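Allergen Aed a 2 (Aedes aegypti, PDB 3DXL) binds and sequesters biogenic amines and leukotrienes of the vertebrate host in separate pockets, thereby modulating blood feeding by the female mosquito. Local coordinates at residues Met194-Gln205 against Ala240-Tyr248. Sequence-based numbering, arbitrary orientation. Where two conformers were deposited one is given.
Sequences MKGIRYITKDNQ and AKEKSWHYY
Met194 and Ile200 close around Ser244 where two helices of the C-terminal odorant-binding-protein (PBP/GOBP) domain meet: the end of helix 184-196, with the loop that follows it, packs against the start of helix 243-253. This is the tight half of the contact. Ile200 lays its CG1 branch against the serine, CG1 to Ser244 OG 3.4 Å, while CD1 reaches on to Tyr247 CD2 at 3.9 Å, the two side chains crossing at about a right angle. Met194 presses CB and CG on the same serine; bends at chi2 and chi3 then fold the thioether back, so that CE lies 4.0 Å from Tyr247 CB and SD 4.2 Å from Tyr248 CB. Although wrapped in carbon on this side, Ser244 OG is satisfied by a hydrogen bond to Asp191 of helix 184-196. Beyond the methionine, Tyr248 hydrogen-bonds a glycerol, probably from the crystallisation liquor, and its side chain lies about 7 Å from that of His189, which binds noradrenaline; the packing is thus probably at the edge of the amine pocket.

Toward solvent the contact becomes polar, and it is loose only at the rim, at Ala240 and the exposed Gln205. A type I turn from Thr201 to Asn204 brings the Asn204 amide beside Ala240, ND2 to CB 3.6 Å, and Lys195 NZ, salt-bridged to Asp191, donates to Asn204 OD1 over 2.7 Å, tying the loop back to its own helix. Lys243, in the conformer described, crosses to the loop with its chain bent at chi3 (82°). Its ammonium group bonds weakly to Gln205 through OE1, whereas the stronger bond runs from Lys243 NZ to the backbone Asn204 O, 2.7 Å long, with the donor tilted 30° from the carbonyl plane.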
loop_
_atom_site.group_PDB
_atom_site.type_symbol
_atom_site.label_atom_id
_atom_site.label_comp_id
_atom_site.label_asym_id
_atom_site.label_seq_id
_atom_site.Cartn_x
_atom_site.Cartn_y
_atom_site.Cartn_z
ATOM N N MET A 194 2.714 -5.511 -9.374
ATOM C CA MET A 194 3.293 -6.199 -8.215
ATOM C C MET A 194 3.769 -5.232 -7.131
ATOM O O MET A 194 3.653 -5.521 -5.942
ATOM C CB MET A 194 4.434 -7.123 -8.647
ATOM C CG MET A 194 4.000 -8.263 -9.554
ATOM S SD MET A 194 3.129 -9.610 -8.718
ATOM C CE MET A 194 4.506 -10.513 -7.980
ATOM N N LYS A 195 4.305 -4.085 -7.542
ATOM C CA LYS A 195 4.682 -3.065 -6.566
ATOM C C LYS A 195 3.448 -2.364 -6.009
ATOM O O LYS A 195 3.397 -2.024 -4.826
ATOM C CB LYS A 195 5.675 -2.071 -7.168
ATOM C CG LYS A 195 7.049 -2.680 -7.298
ATOM C CD LYS A 195 8.024 -1.750 -7.969
ATOM C CE LYS A 195 9.417 -2.342 -7.978
ATOM N NZ LYS A 195 10.263 -1.700 -9.011
ATOM N N GLY A 196 2.433 -2.172 -6.845
ATOM C CA GLY A 196 1.213 -1.500 -6.418
ATOM C C GLY A 196 0.408 -2.256 -5.387
ATOM O O GLY A 196 -0.313 -1.660 -4.592
ATOM N N ILE A 197 0.506 -3.582 -5.405
ATOM C CA ILE A 197 -0.126 -4.397 -4.367
ATOM C C ILE A 197 0.878 -4.905 -3.342
ATOM O O ILE A 197 0.544 -5.736 -2.501
ATOM C CB ILE A 197 -0.944 -5.553 -4.953
ATOM C CG1 ILE A 197 -0.015 -6.527 -5.729
ATOM C CG2 ILE A 197 -2.094 -4.957 -5.766
ATOM C CD1 ILE A 197 -0.678 -7.772 -6.273
ATOM N N ARG A 198 2.103 -4.389 -3.436
ATOM C CA ARG A 198 3.122 -4.545 -2.390
ATOM C C ARG A 198 3.677 -5.967 -2.261
ATOM O O ARG A 198 4.274 -6.324 -1.254
ATOM C CB ARG A 198 2.611 -3.994 -1.040
ATOM C CG ARG A 198 2.795 -2.479 -0.860
ATOM C CD ARG A 198 1.861 -1.639 -1.732
ATOM N NE ARG A 198 2.009 -0.210 -1.454
ATOM C CZ ARG A 198 1.333 0.760 -2.055
ATOM N NH1 ARG A 198 0.441 0.494 -3.001
ATOM N NH2 ARG A 198 1.556 2.026 -1.714
ATOM N N TYR A 199 3.493 -6.782 -3.301
ATOM C CA TYR A 199 4.152 -8.095 -3.350
ATOM C C TYR A 199 5.653 -7.926 -3.561
ATOM O O TYR A 199 6.430 -8.783 -3.151
ATOM C CB TYR A 199 3.598 -8.968 -4.473
ATOM C CG TYR A 199 2.218 -9.521 -4.257
ATOM C CD1 TYR A 199 1.404 -9.092 -3.215
ATOM C CD2 TYR A 199 1.710 -10.462 -5.146
ATOM C CE1 TYR A 199 0.136 -9.598 -3.058
ATOM C CE2 TYR A 199 0.454 -10.968 -5.003
ATOM C CZ TYR A 199 -0.339 -10.545 -3.965
ATOM O OH TYR A 199 -1.606 -11.037 -3.835
ATOM N N ILE A 200 6.031 -6.819 -4.205
ATOM C CA ILE A 200 7.421 -6.439 -4.428
ATOM C C ILE A 200 7.606 -5.048 -3.840
ATOM O O ILE A 200 6.771 -4.168 -4.045
ATOM C CB ILE A 200 7.771 -6.421 -5.947
ATOM C CG1 ILE A 200 7.544 -7.805 -6.581
ATOM C CG2 ILE A 200 9.193 -5.915 -6.201
ATOM C CD1 ILE A 200 8.560 -8.883 -6.209
ATOM N N THR A 201 8.687 -4.872 -3.083
ATOM C CA THR A 201 9.001 -3.584 -2.439
ATOM C C THR A 201 9.607 -2.580 -3.425
ATOM O O THR A 201 9.949 -2.921 -4.554
ATOM C CB THR A 201 10.001 -3.783 -1.272
ATOM O OG1 THR A 201 11.265 -4.184 -1.800
ATOM C CG2 THR A 201 9.493 -4.825 -0.286
ATOM N N LYS A 202 9.787 -1.338 -2.962
ATOM C CA LYS A 202 10.458 -0.292 -3.752
ATOM C C LYS A 202 11.873 -0.666 -4.239
ATOM O O LYS A 202 12.305 -0.214 -5.302
ATOM C CB LYS A 202 10.493 1.034 -2.976
ATOM C CG LYS A 202 11.419 1.036 -1.757
ATOM C CD LYS A 202 11.558 2.425 -1.141
ATOM C CE LYS A 202 12.654 2.453 -0.087
ATOM N NZ LYS A 202 12.808 3.797 0.544
ATOM N N ASP A 203 12.575 -1.486 -3.456
ATOM C CA ASP A 203 13.917 -1.960 -3.805
ATOM C C ASP A 203 13.898 -3.328 -4.483
ATOM O O ASP A 203 14.866 -4.090 -4.400
ATOM C CB ASP A 203 14.808 -1.996 -2.560
ATOM C CG ASP A 203 14.986 -0.631 -1.929
ATOM O OD1 ASP A 203 15.431 0.307 -2.630
ATOM O OD2 ASP A 203 14.687 -0.501 -0.724
ATOM N N ASN A 204 12.783 -3.631 -5.148
ATOM C CA ASN A 204 12.634 -4.856 -5.929
ATOM C C ASN A 204 12.824 -6.136 -5.117
ATOM O O ASN A 204 13.364 -7.107 -5.629
ATOM C CB ASN A 204 13.557 -4.842 -7.164
ATOM C CG ASN A 204 13.296 -3.660 -8.078
ATOM O OD1 ASN A 204 12.222 -3.543 -8.661
ATOM N ND2 ASN A 204 14.283 -2.778 -8.209
ATOM N N GLN A 205 12.361 -6.147 -3.868
ATOM C CA GLN A 205 12.423 -7.369 -3.057
ATOM C C GLN A 205 11.049 -8.000 -2.863
ATOM O O GLN A 205 10.048 -7.303 -2.685
ATOM C CB GLN A 205 13.087 -7.120 -1.692
ATOM C CG GLN A 205 14.495 -6.487 -1.741
ATOM C CD GLN A 205 15.547 -7.332 -2.462
ATOM O OE1 GLN A 205 15.421 -8.552 -2.584
ATOM N NE2 GLN A 205 16.599 -6.673 -2.937
ATOM N N ALA A 240 17.306 -6.436 -11.527
ATOM C CA ALA A 240 16.276 -5.942 -10.612
ATOM C C ALA A 240 14.925 -5.696 -11.271
ATOM O O ALA A 240 13.890 -5.994 -10.676
ATOM C CB ALA A 240 16.760 -4.673 -9.907
ATOM N N LYS A 241 14.945 -5.162 -12.490
ATOM C CA LYS A 241 13.727 -4.757 -13.194
ATOM C C LYS A 241 12.857 -5.928 -13.642
ATOM O O LYS A 241 11.715 -5.733 -14.062
ATOM C CB LYS A 241 14.070 -3.879 -14.402
ATOM C CG LYS A 241 14.462 -2.452 -14.057
ATOM C CD LYS A 241 14.472 -1.573 -15.303
ATOM C CE LYS A 241 14.912 -0.145 -14.994
ATOM N NZ LYS A 241 13.954 0.582 -14.108
ATOM N N GLU A 242 13.393 -7.141 -13.553
ATOM C CA GLU A 242 12.658 -8.329 -13.976
ATOM C C GLU A 242 12.112 -9.151 -12.823
ATOM O O GLU A 242 11.435 -10.163 -13.047
ATOM C CB GLU A 242 13.541 -9.197 -14.856
ATOM C CG GLU A 242 13.766 -8.599 -16.228
ATOM C CD GLU A 242 14.425 -9.564 -17.185
ATOM O OE1 GLU A 242 15.222 -10.418 -16.734
ATOM O OE2 GLU A 242 14.158 -9.455 -18.396
ATOM N N LYS A 243 12.385 -8.710 -11.596
ATOM C CA LYS A 243 12.005 -9.500 -10.435
ATOM C C LYS A 243 10.488 -9.610 -10.264
ATOM O O LYS A 243 9.997 -10.709 -9.997
ATOM C CB LYS A 243 12.727 -9.020 -9.170
ATOM C CG LYS A 243 14.231 -9.326 -9.208
ATOM C CD LYS A 243 15.009 -8.663 -8.084
ATOM C CE LYS A 243 14.913 -9.457 -6.807
ATOM N NZ LYS A 243 15.483 -8.717 -5.656
ATOM N N SER A 244 9.754 -8.505 -10.441
ATOM C CA SER A 244 8.283 -8.543 -10.357
ATOM C C SER A 244 7.704 -9.564 -11.332
ATOM O O SER A 244 6.910 -10.431 -10.958
ATOM C CB SER A 244 7.670 -7.174 -10.652
ATOM O OG SER A 244 7.876 -6.277 -9.575
ATOM N N TRP A 245 8.126 -9.455 -12.588
ATOM C CA TRP A 245 7.661 -10.366 -13.628
ATOM C C TRP A 245 8.044 -11.815 -13.315
ATOM O O TRP A 245 7.231 -12.728 -13.481
ATOM C CB TRP A 245 8.225 -9.918 -14.972
ATOM C CG TRP A 245 7.907 -10.845 -16.114
ATOM C CD1 TRP A 245 6.761 -10.868 -16.863
ATOM C CD2 TRP A 245 8.758 -11.874 -16.644
ATOM N NE1 TRP A 245 6.850 -11.852 -17.830
ATOM C CE2 TRP A 245 8.055 -12.490 -17.710
ATOM C CE3 TRP A 245 10.036 -12.345 -16.318
ATOM C CZ2 TRP A 245 8.601 -13.538 -18.467
ATOM C CZ3 TRP A 245 10.572 -13.399 -17.062
ATOM C CH2 TRP A 245 9.854 -13.978 -18.126
ATOM N N HIS A 246 9.273 -12.023 -12.850
ATOM C CA HIS A 246 9.710 -13.357 -12.467
ATOM C C HIS A 246 8.772 -14.015 -11.462
ATOM O O HIS A 246 8.380 -15.172 -11.631
ATOM C CB HIS A 246 11.127 -13.331 -11.899
ATOM C CG HIS A 246 11.539 -14.622 -11.267
ATOM N ND1 HIS A 246 11.941 -15.718 -12.003
ATOM C CD2 HIS A 246 11.610 -14.994 -9.966
ATOM C CE1 HIS A 246 12.245 -16.706 -11.181
ATOM N NE2 HIS A 246 12.048 -16.295 -9.940
ATOM N N TYR A 247 8.432 -13.289 -10.395
ATOM C CA TYR A 247 7.585 -13.874 -9.375
ATOM C C TYR A 247 6.161 -14.081 -9.864
ATOM O O TYR A 247 5.540 -15.102 -9.547
ATOM C CB TYR A 247 7.638 -13.052 -8.084
ATOM C CG TYR A 247 8.897 -13.329 -7.294
ATOM C CD1 TYR A 247 9.046 -14.517 -6.589
ATOM C CD2 TYR A 247 9.945 -12.416 -7.276
ATOM C CE1 TYR A 247 10.198 -14.785 -5.874
ATOM C CE2 TYR A 247 11.111 -12.677 -6.550
ATOM C CZ TYR A 247 11.221 -13.860 -5.862
ATOM O OH TYR A 247 12.358 -14.130 -5.143
ATOM N N TYR A 248 5.657 -13.123 -10.637
ATOM C CA TYR A 248 4.333 -13.281 -11.236
ATOM C C TYR A 248 4.255 -14.551 -12.101
ATOM O O TYR A 248 3.376 -15.394 -11.903
ATOM C CB TYR A 248 3.970 -12.036 -12.046
ATOM C CG TYR A 248 2.658 -12.146 -12.781
ATOM C CD1 TYR A 248 1.447 -12.078 -12.097
ATOM C CD2 TYR A 248 2.624 -12.357 -14.167
ATOM C CE1 TYR A 248 0.225 -12.195 -12.776
ATOM C CE2 TYR A 248 1.414 -12.471 -14.850
ATOM C CZ TYR A 248 0.225 -12.390 -14.149
ATOM O OH TYR A 248 -0.980 -12.500 -14.805
#